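Local coordinates for protein nucleoside hydrolase, putative (PDB 3FZ0) that belongs to the nucleoside hydrolase family and carries a calcium ion at a site within its mixed alpha/beta fold, at residues Glu346-Leu349 with Lys350-Asp354; Ile23-Ala26 with Met27-Asp31; Gly76-Glu79 with Thr80-Gly84; Ala189-Val192 with Val193-Lys197. The protein carries 2 engineered substitutions. All coordinates share one frame; numbering follows the deposited sequence.

Contact 1 (Glu346-Leu349 with Lys350-Asp354); sequences EMFL and KALRD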
# COMPACT_ATOMS: atom_id res chain seq x y z
N GLU B 346 25.09 19.21 -26.54
CA GLU B 346 25.50 19.72 -27.83
C GLU B 346 24.68 19.09 -28.99
O GLU B 346 24.17 19.82 -29.84
CB GLU B 346 27.00 19.50 -27.98
CG GLU B 346 27.67 20.31 -29.07
CD GLU B 346 29.14 20.68 -28.71
OE1 GLU B 346 29.53 20.55 -27.51
OE2 GLU B 346 29.89 21.14 -29.64
N MET B 347 24.51 17.76 -28.99
CA MET B 347 23.73 17.08 -30.03
C MET B 347 22.26 17.44 -29.94
O MET B 347 21.59 17.55 -30.98
CB MET B 347 23.86 15.57 -29.95
CG MET B 347 25.01 14.98 -30.71
SD MET B 347 24.95 13.18 -30.75
CE MET B 347 23.31 12.90 -31.31
N PHE B 348 21.77 17.62 -28.71
CA PHE B 348 20.41 18.09 -28.47
C PHE B 348 20.11 19.50 -29.05
O PHE B 348 19.12 19.69 -29.75
CB PHE B 348 20.11 18.06 -26.98
CG PHE B 348 18.73 18.54 -26.62
CD1 PHE B 348 17.61 17.88 -27.12
CD2 PHE B 348 18.56 19.63 -25.77
CE1 PHE B 348 16.32 18.29 -26.76
CE2 PHE B 348 17.27 20.08 -25.41
CZ PHE B 348 16.15 19.42 -25.90
N LEU B 349 20.98 20.47 -28.78
CA LEU B 349 20.82 21.81 -29.29
C LEU B 349 20.86 21.82 -30.82
O LEU B 349 20.08 22.53 -31.46
CB LEU B 349 21.87 22.75 -28.71
CG LEU B 349 21.94 22.94 -27.19
CD1 LEU B 349 22.94 24.06 -26.83
CD2 LEU B 349 20.58 23.22 -26.59
N LYS B 350 21.76 21.02 -31.39
CA LYS B 350 21.90 20.96 -32.84
C LYS B 350 20.60 20.44 -33.48
O LYS B 350 20.14 20.96 -34.51
CB LYS B 350 23.09 20.11 -33.24
CG LYS B 350 23.35 20.16 -34.72
CD LYS B 350 23.94 18.85 -35.26
CE LYS B 350 23.47 18.54 -36.71
NZ LYS B 350 23.48 19.74 -37.63
N ALA B 351 20.01 19.42 -32.85
CA ALA B 351 18.74 18.85 -33.32
C ALA B 351 17.61 19.89 -33.26
O ALA B 351 16.74 19.92 -34.14
CB ALA B 351 18.38 17.60 -32.50
N LEU B 352 17.61 20.72 -32.20
CA LEU B 352 16.63 21.79 -32.07
C LEU B 352 16.89 22.83 -33.16
O LEU B 352 15.97 23.32 -33.81
CB LEU B 352 16.66 22.44 -30.70
CG LEU B 352 16.27 21.69 -29.42
CD1 LEU B 352 16.29 22.67 -28.22
CD2 LEU B 352 14.93 21.00 -29.52
N ARG B 353 18.16 23.14 -33.34
CA ARG B 353 18.59 24.04 -34.40
C ARG B 353 18.07 23.51 -35.75
O ARG B 353 17.56 24.27 -36.57
CB ARG B 353 20.12 24.20 -34.41
CG ARG B 353 20.65 25.64 -34.27
CD ARG B 353 22.22 25.79 -34.39
NE ARG B 353 22.96 24.81 -33.57
CZ ARG B 353 23.46 25.04 -32.35
NH1 ARG B 353 23.36 26.24 -31.77
NH2 ARG B 353 24.07 24.04 -31.69
N ASP B 354 18.14 22.20 -35.95
CA ASP B 354 17.73 21.59 -37.21
C ASP B 354 16.23 21.70 -37.46
O ASP B 354 15.81 21.78 -38.63
CB ASP B 354 18.22 20.15 -37.33
CG ASP B 354 19.71 20.07 -37.62
OD1 ASP B 354 20.27 18.97 -37.48
OD2 ASP B 354 20.34 21.11 -37.97
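The carbonyl oxygens of E346, M347, F348 and L349 each receive the amide four residues on, a worked example of how an alpha helix settles its own polar backbone. The shortest of the four runs from R353 N to L349 O, 2.8 Å with an N-H...O angle of 162°. The helix closes its first turn with a side chain as well, since D344 OD1 accepts the amide of M347. On the outer side, K350 bends at chi2, chi3 and chi4 to carry its ammonium forward along the helix to D354, one turn on. K350 NZ lies 3.3 Å from D354 OD1 in a salt bridge, and the hydrogen bonds to OD1 and OD2 are both weak. The guanidinium of R353 folds back beside L349, its NH2 3.9 Å from L349 CB and one of its faces turned over L349 O. On the inner side the contact is apolar. F348 holds CG anti to its N (chi1 179°), which carries the ring toward L352; that leucine crosses it with CG over one face, L352 CD1 lying 3.9 Å from F348 CE2. F348 also packs against helix 282-291, L349 and L352 meet F220 of helix 218-224, and A351 and L352 touch helix 17-27.

Contact 2 (Ile23-Ala26 with Met27-Asp31); sequences IMLA and MTQPD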
# COMPACT_ATOMS: atom_id res chain seq x y z
N ILE B 23 7.94 16.00 -31.61
CA ILE B 23 7.42 15.52 -32.90
C ILE B 23 8.08 16.29 -34.04
O ILE B 23 8.42 15.70 -35.07
CB ILE B 23 5.86 15.56 -32.95
CG1 ILE B 23 5.27 14.62 -31.88
CG2 ILE B 23 5.35 15.19 -34.32
CD1 ILE B 23 3.85 14.92 -31.43
N MET B 24 8.30 17.58 -33.84
CA MET B 24 9.03 18.41 -34.78
C MET B 24 10.43 17.87 -35.00
O MET B 24 10.93 17.84 -36.13
CB MET B 24 9.07 19.88 -34.32
CG MET B 24 7.70 20.60 -34.35
SD MET B 24 7.77 22.33 -33.77
CE MET B 24 7.99 23.21 -35.29
N LEU B 25 11.05 17.39 -33.93
CA LEU B 25 12.41 16.88 -34.02
C LEU B 25 12.41 15.58 -34.83
O LEU B 25 13.20 15.44 -35.80
CB LEU B 25 13.00 16.69 -32.63
CG LEU B 25 14.50 16.56 -32.39
CD1 LEU B 25 14.78 16.63 -30.89
CD2 LEU B 25 15.05 15.30 -32.91
N ALA B 26 11.53 14.65 -34.47
CA ALA B 26 11.34 13.42 -35.28
C ALA B 26 11.08 13.70 -36.76
O ALA B 26 11.61 13.00 -37.61
CB ALA B 26 10.21 12.60 -34.72
N MET B 27 10.28 14.73 -37.06
CA MET B 27 9.88 14.99 -38.43
C MET B 27 10.88 15.73 -39.28
O MET B 27 10.62 15.92 -40.46
CB MET B 27 8.55 15.75 -38.46
CG MET B 27 7.36 14.85 -38.27
SD MET B 27 5.87 15.82 -38.28
CE MET B 27 6.38 17.17 -37.26
N THR B 28 11.99 16.19 -38.70
CA THR B 28 12.95 17.04 -39.42
C THR B 28 14.33 16.39 -39.42
O THR B 28 15.32 17.01 -39.69
CB THR B 28 13.07 18.45 -38.80
OG1 THR B 28 13.44 18.37 -37.40
CG2 THR B 28 11.76 19.22 -38.98
N GLN B 29 14.38 15.13 -39.08
CA GLN B 29 15.63 14.42 -38.97
C GLN B 29 15.72 13.50 -40.19
O GLN B 29 14.71 12.96 -40.64
CB GLN B 29 15.61 13.66 -37.64
CG GLN B 29 16.96 13.31 -37.07
CD GLN B 29 17.79 14.49 -36.57
OE1 GLN B 29 17.31 15.61 -36.40
NE2 GLN B 29 19.07 14.22 -36.33
N PRO B 30 16.91 13.37 -40.79
CA PRO B 30 16.92 12.48 -41.97
C PRO B 30 16.84 11.00 -41.59
O PRO B 30 17.19 10.63 -40.48
CB PRO B 30 18.24 12.82 -42.65
CG PRO B 30 19.13 13.33 -41.53
CD PRO B 30 18.22 13.97 -40.52
N ASP B 31 16.36 10.17 -42.50
CA ASP B 31 16.23 8.70 -42.27
C ASP B 31 15.25 8.35 -41.15
O ASP B 31 15.31 7.27 -40.58
CB ASP B 31 17.59 8.05 -41.99
CG ASP B 31 18.54 8.14 -43.18
OD1 ASP B 31 18.13 7.98 -44.36
OD2 ASP B 31 19.73 8.37 -42.91
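M27 lies alongside I23, the two side chains pointing the same way, so that the methyl CE of M27 comes 3.7 Å from CG2 of I23. The bend at chi3 (-44°) turns that methyl back toward the helix, where it also approaches I23 O. The same carbonyl oxygen accepts the amide of M27 at 2.9 Å, with an N-H...O angle of 145°. One residue further, T28 uses its side chain: its OG1 donates to M24 O at 2.9 Å, chi1 of 57° placing the hydroxyl between the backbone N and the carbonyl carbon. The amide of T28 bonds to L25 O at 3.2 Å, approaching from well above the carbonyl plane. This three-residue step tightens the backbone where the helix runs out into a loop; helix 17-27 is the connection of a beta-alpha-beta crossover between the adjacent parallel strands 6-13 and 32-39. Q29 lies alongside L25, its OE1 4.2 Å from L25 CD2. Farther out, I23 and A26 rest on strand 6-13, while M24 and M27 pack against Y60 of helix 46-60. L25 and T28 face I355 of helix 345-356, and backbone hydrogen bonding between D31 and R7 ties the end of the loop to strand 6-13.

Contact 3 (Gly76-Glu79 with Thr80-Gly84); sequences GERE and TVQWG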
# COMPACT_ATOMS: atom_id res chain seq x y z
N GLY B 76 -8.80 3.08 -12.67
CA GLY B 76 -9.27 4.13 -11.76
C GLY B 76 -9.16 5.56 -12.27
O GLY B 76 -8.60 5.80 -13.36
N GLU B 77 -9.70 6.51 -11.50
CA GLU B 77 -9.60 7.93 -11.82
C GLU B 77 -8.16 8.44 -11.75
O GLU B 77 -7.36 7.91 -10.99
CB GLU B 77 -10.47 8.75 -10.87
CG GLU B 77 -11.79 9.27 -11.48
CD GLU B 77 -12.71 9.92 -10.42
OE1 GLU B 77 -12.22 10.81 -9.66
OE2 GLU B 77 -13.92 9.54 -10.33
N ARG B 78 -7.83 9.46 -12.54
CA ARG B 78 -6.49 10.08 -12.51
C ARG B 78 -6.21 10.60 -11.12
O ARG B 78 -7.11 11.10 -10.46
CB ARG B 78 -6.34 11.21 -13.56
CG ARG B 78 -7.36 12.36 -13.42
CD ARG B 78 -7.14 13.45 -14.42
NE ARG B 78 -5.76 13.93 -14.38
CZ ARG B 78 -5.11 14.47 -15.41
NH1 ARG B 78 -5.68 14.60 -16.59
NH2 ARG B 78 -3.85 14.85 -15.27
N GLU B 79 -4.97 10.44 -10.68
CA GLU B 79 -4.53 10.89 -9.35
C GLU B 79 -3.57 12.08 -9.52
O GLU B 79 -2.94 12.56 -8.57
CB GLU B 79 -3.96 9.72 -8.53
CG GLU B 79 -4.93 8.48 -8.51
CD GLU B 79 -4.51 7.33 -7.56
OE1 GLU B 79 -3.56 7.50 -6.78
OE2 GLU B 79 -5.16 6.25 -7.58
N THR B 80 -3.44 12.53 -10.76
CA THR B 80 -2.66 13.72 -11.09
C THR B 80 -3.59 14.85 -11.55
O THR B 80 -4.77 14.65 -11.85
CB THR B 80 -1.63 13.45 -12.21
OG1 THR B 80 -2.30 13.03 -13.41
CG2 THR B 80 -0.65 12.38 -11.78
N VAL B 81 -3.03 16.03 -11.60
CA VAL B 81 -3.69 17.26 -12.00
C VAL B 81 -3.02 17.71 -13.31
O VAL B 81 -1.82 17.44 -13.51
CB VAL B 81 -3.48 18.30 -10.87
CG1 VAL B 81 -3.53 19.72 -11.37
CG2 VAL B 81 -4.49 18.05 -9.72
N GLN B 82 -3.80 18.35 -14.19
CA GLN B 82 -3.24 19.01 -15.40
C GLN B 82 -2.38 20.21 -15.01
O GLN B 82 -2.80 21.10 -14.27
CB GLN B 82 -4.35 19.43 -16.37
CG GLN B 82 -5.12 18.23 -16.98
CD GLN B 82 -5.92 18.57 -18.24
OE1 GLN B 82 -6.12 19.74 -18.59
NE2 GLN B 82 -6.38 17.53 -18.94
N TRP B 83 -1.16 20.22 -15.51
CA TRP B 83 -0.15 21.21 -15.13
C TRP B 83 -0.52 22.65 -15.50
O TRP B 83 -0.48 23.53 -14.65
CB TRP B 83 1.16 20.83 -15.81
CG TRP B 83 2.39 21.63 -15.42
CD1 TRP B 83 2.75 22.05 -14.15
CD2 TRP B 83 3.43 22.07 -16.31
NE1 TRP B 83 3.95 22.74 -14.22
CE2 TRP B 83 4.39 22.76 -15.52
CE3 TRP B 83 3.65 21.96 -17.70
CZ2 TRP B 83 5.54 23.34 -16.08
CZ3 TRP B 83 4.79 22.53 -18.25
CH2 TRP B 83 5.72 23.20 -17.44
N GLY B 84 -0.88 22.88 -16.77
CA GLY B 84 -1.18 24.23 -17.26
C GLY B 84 0.02 25.15 -17.57
O GLY B 84 -0.17 26.34 -17.80
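T80 O accepts the N-H of R78 NE at 2.8 Å, the N-H...O angle being 148°, while the hydroxyl of the same threonine takes a second, weak bond from R78 NH2, OG1 and NH2 lying 3.0 Å apart. The arginine thus spans the backbone and the side chain of one residue. NE comes from above the plane of the T80 carbonyl, and the oxygen in turn sits near the edge of the guanidinium. CG of R78 lies between backbone N and carbonyl carbon (chi1 58°), and the bend at chi3 then brings that edge to T80, whose side chain the arginine crosses at about a right angle. Q82 crosses it at a similar angle, its CG 3.7 Å from R78 NH1, with the amide plane turned 65° from that of the guanidinium. NH2 has another acceptor in G42 O, so bonds from two separate chain regions limit the rotation of the group. F181 and W41 touch both R78 and T80. The carboxylate of E79 serves another partner, OE2 forming a salt bridge with R311 of the second subunit. The arrangement is an arginine bonding to a backbone carbonyl within an irregular loop between strand 66-68 and helix 101-104, at a subunit interface of the four-chain assembly.

Contact 4 (Ala189-Val192 with Val193-Lys197); sequences AGVV and VLQHK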
# COMPACT_ATOMS: atom_id res chain seq x y z
N ALA B 189 0.17 1.15 -15.92
CA ALA B 189 0.66 1.07 -17.29
C ALA B 189 2.18 0.89 -17.36
O ALA B 189 2.67 0.14 -18.18
CB ALA B 189 0.21 2.26 -18.14
N GLY B 190 2.90 1.59 -16.48
CA GLY B 190 4.35 1.51 -16.42
C GLY B 190 4.85 0.14 -16.00
O GLY B 190 5.86 -0.35 -16.52
N VAL B 191 4.14 -0.48 -15.06
CA VAL B 191 4.45 -1.86 -14.67
C VAL B 191 4.30 -2.80 -15.87
O VAL B 191 5.15 -3.66 -16.08
CB VAL B 191 3.59 -2.32 -13.50
CG1 VAL B 191 3.69 -3.83 -13.33
CG2 VAL B 191 4.02 -1.61 -12.25
N VAL B 192 3.22 -2.65 -16.63
CA VAL B 192 2.95 -3.50 -17.78
C VAL B 192 4.10 -3.36 -18.79
O VAL B 192 4.63 -4.37 -19.30
CB VAL B 192 1.57 -3.17 -18.42
CG1 VAL B 192 1.42 -3.85 -19.79
CG2 VAL B 192 0.44 -3.58 -17.48
N VAL B 193 4.52 -2.13 -19.05
CA VAL B 193 5.58 -1.87 -20.01
C VAL B 193 6.92 -2.47 -19.58
O VAL B 193 7.54 -3.20 -20.35
CB VAL B 193 5.70 -0.36 -20.36
CG1 VAL B 193 7.00 -0.08 -21.06
CG2 VAL B 193 4.50 0.06 -21.27
N LEU B 194 7.33 -2.21 -18.34
CA LEU B 194 8.61 -2.69 -17.79
C LEU B 194 8.65 -4.20 -17.47
O LEU B 194 9.70 -4.79 -17.53
CB LEU B 194 9.03 -1.86 -16.59
CG LEU B 194 9.35 -0.36 -16.77
CD1 LEU B 194 9.33 0.40 -15.43
CD2 LEU B 194 10.68 -0.10 -17.45
N GLN B 195 7.52 -4.81 -17.11
CA GLN B 195 7.46 -6.26 -16.84
C GLN B 195 7.27 -7.13 -18.09
O GLN B 195 7.36 -8.35 -18.00
CB GLN B 195 6.32 -6.58 -15.88
CG GLN B 195 6.50 -6.06 -14.45
CD GLN B 195 7.72 -6.65 -13.75
OE1 GLN B 195 8.65 -5.93 -13.40
NE2 GLN B 195 7.71 -7.94 -13.55
N HIS B 196 7.05 -6.51 -19.25
CA HIS B 196 6.77 -7.25 -20.47
C HIS B 196 7.94 -8.14 -20.91
O HIS B 196 9.08 -7.68 -20.94
CB HIS B 196 6.40 -6.31 -21.62
CG HIS B 196 6.36 -6.98 -22.95
ND1 HIS B 196 5.33 -7.80 -23.34
CD2 HIS B 196 7.26 -7.01 -23.97
CE1 HIS B 196 5.57 -8.27 -24.55
NE2 HIS B 196 6.75 -7.81 -24.95
N LYS B 197 7.64 -9.39 -21.25
CA LYS B 197 8.65 -10.33 -21.74
C LYS B 197 8.67 -10.29 -23.26
O LYS B 197 7.63 -10.45 -23.91
CB LYS B 197 8.33 -11.77 -21.29
CG LYS B 197 8.28 -12.01 -19.78
CD LYS B 197 9.58 -11.60 -19.06
CE LYS B 197 9.45 -11.82 -17.55
NZ LYS B 197 8.34 -10.97 -16.99
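Backbone bonds come first: V193 N, L194 N and Q195 N donate in turn to A189 O, G190 O and V191 O, as in any regular alpha helix. Q195 N to V191 O is the shortest at 2.8 Å, and L194 N to G190 O, 3.0 Å, is the straightest, with an N-H...O angle of 169°. Upstream, the amide of A189 is met by D186 OD1.

The apolar contact across the same turn joins side chains four residues apart. Q195 lies beside V191 and points the same way, its CG 3.8 Å from V191 CG1.

Aliphatic carbons packed against carbonyl oxygens form a separate group. Because Q195 holds its CG next to its own backbone N (chi1 -68°), that carbon also sits close to V191 O, Q195 CG to V191 O being 3.2 Å. L194 likewise sets its CG 3.5 Å from G190 O, while V193 CG2 lies 3.6 Å from A189 O.

Side-chain polar bonds gather where the helix ends. K197 curls back so that its NZ donates to Q195 O at 3.0 Å, in the carbonyl plane. Q195 OE1 bonds to Y303 OH, and the ring of W199 meets H196 edge to face.

V191 and V192 pack on V75 and L74 of the third subunit, and V192 also touches helix 138-146. The chemistry implies a helix that is apolar along its flanks, while near its end V193 O, L194 O and Q195 O are accepting side-chain N-H groups, from W199 NE1, N336 ND2 and K197 NZ respectively.

How the contacts relate
Contacts 1 and 2 form a pair: their centres are 11 Å apart and they touch directly, A351 CB of 350-354 packing 4.0 Å from L25 CG of 23-26. Contacts 3 and 4 lie on the opposite side of the chain's centre, with centres 21 Å apart and nearest atoms about 10 Å from each other; each reaches a different neighbouring subunit. Between the two groups the centres are 27 to 32 Å apart. The calcium ion, bound by D14, D19, L134 and D283, falls between them: the side chain of I23 in contact 2 is about 9 Å away, R78 in contact 3 about 11 Å, F348 in contact 1 about 13 Å and A189 in contact 4 about 14 Å.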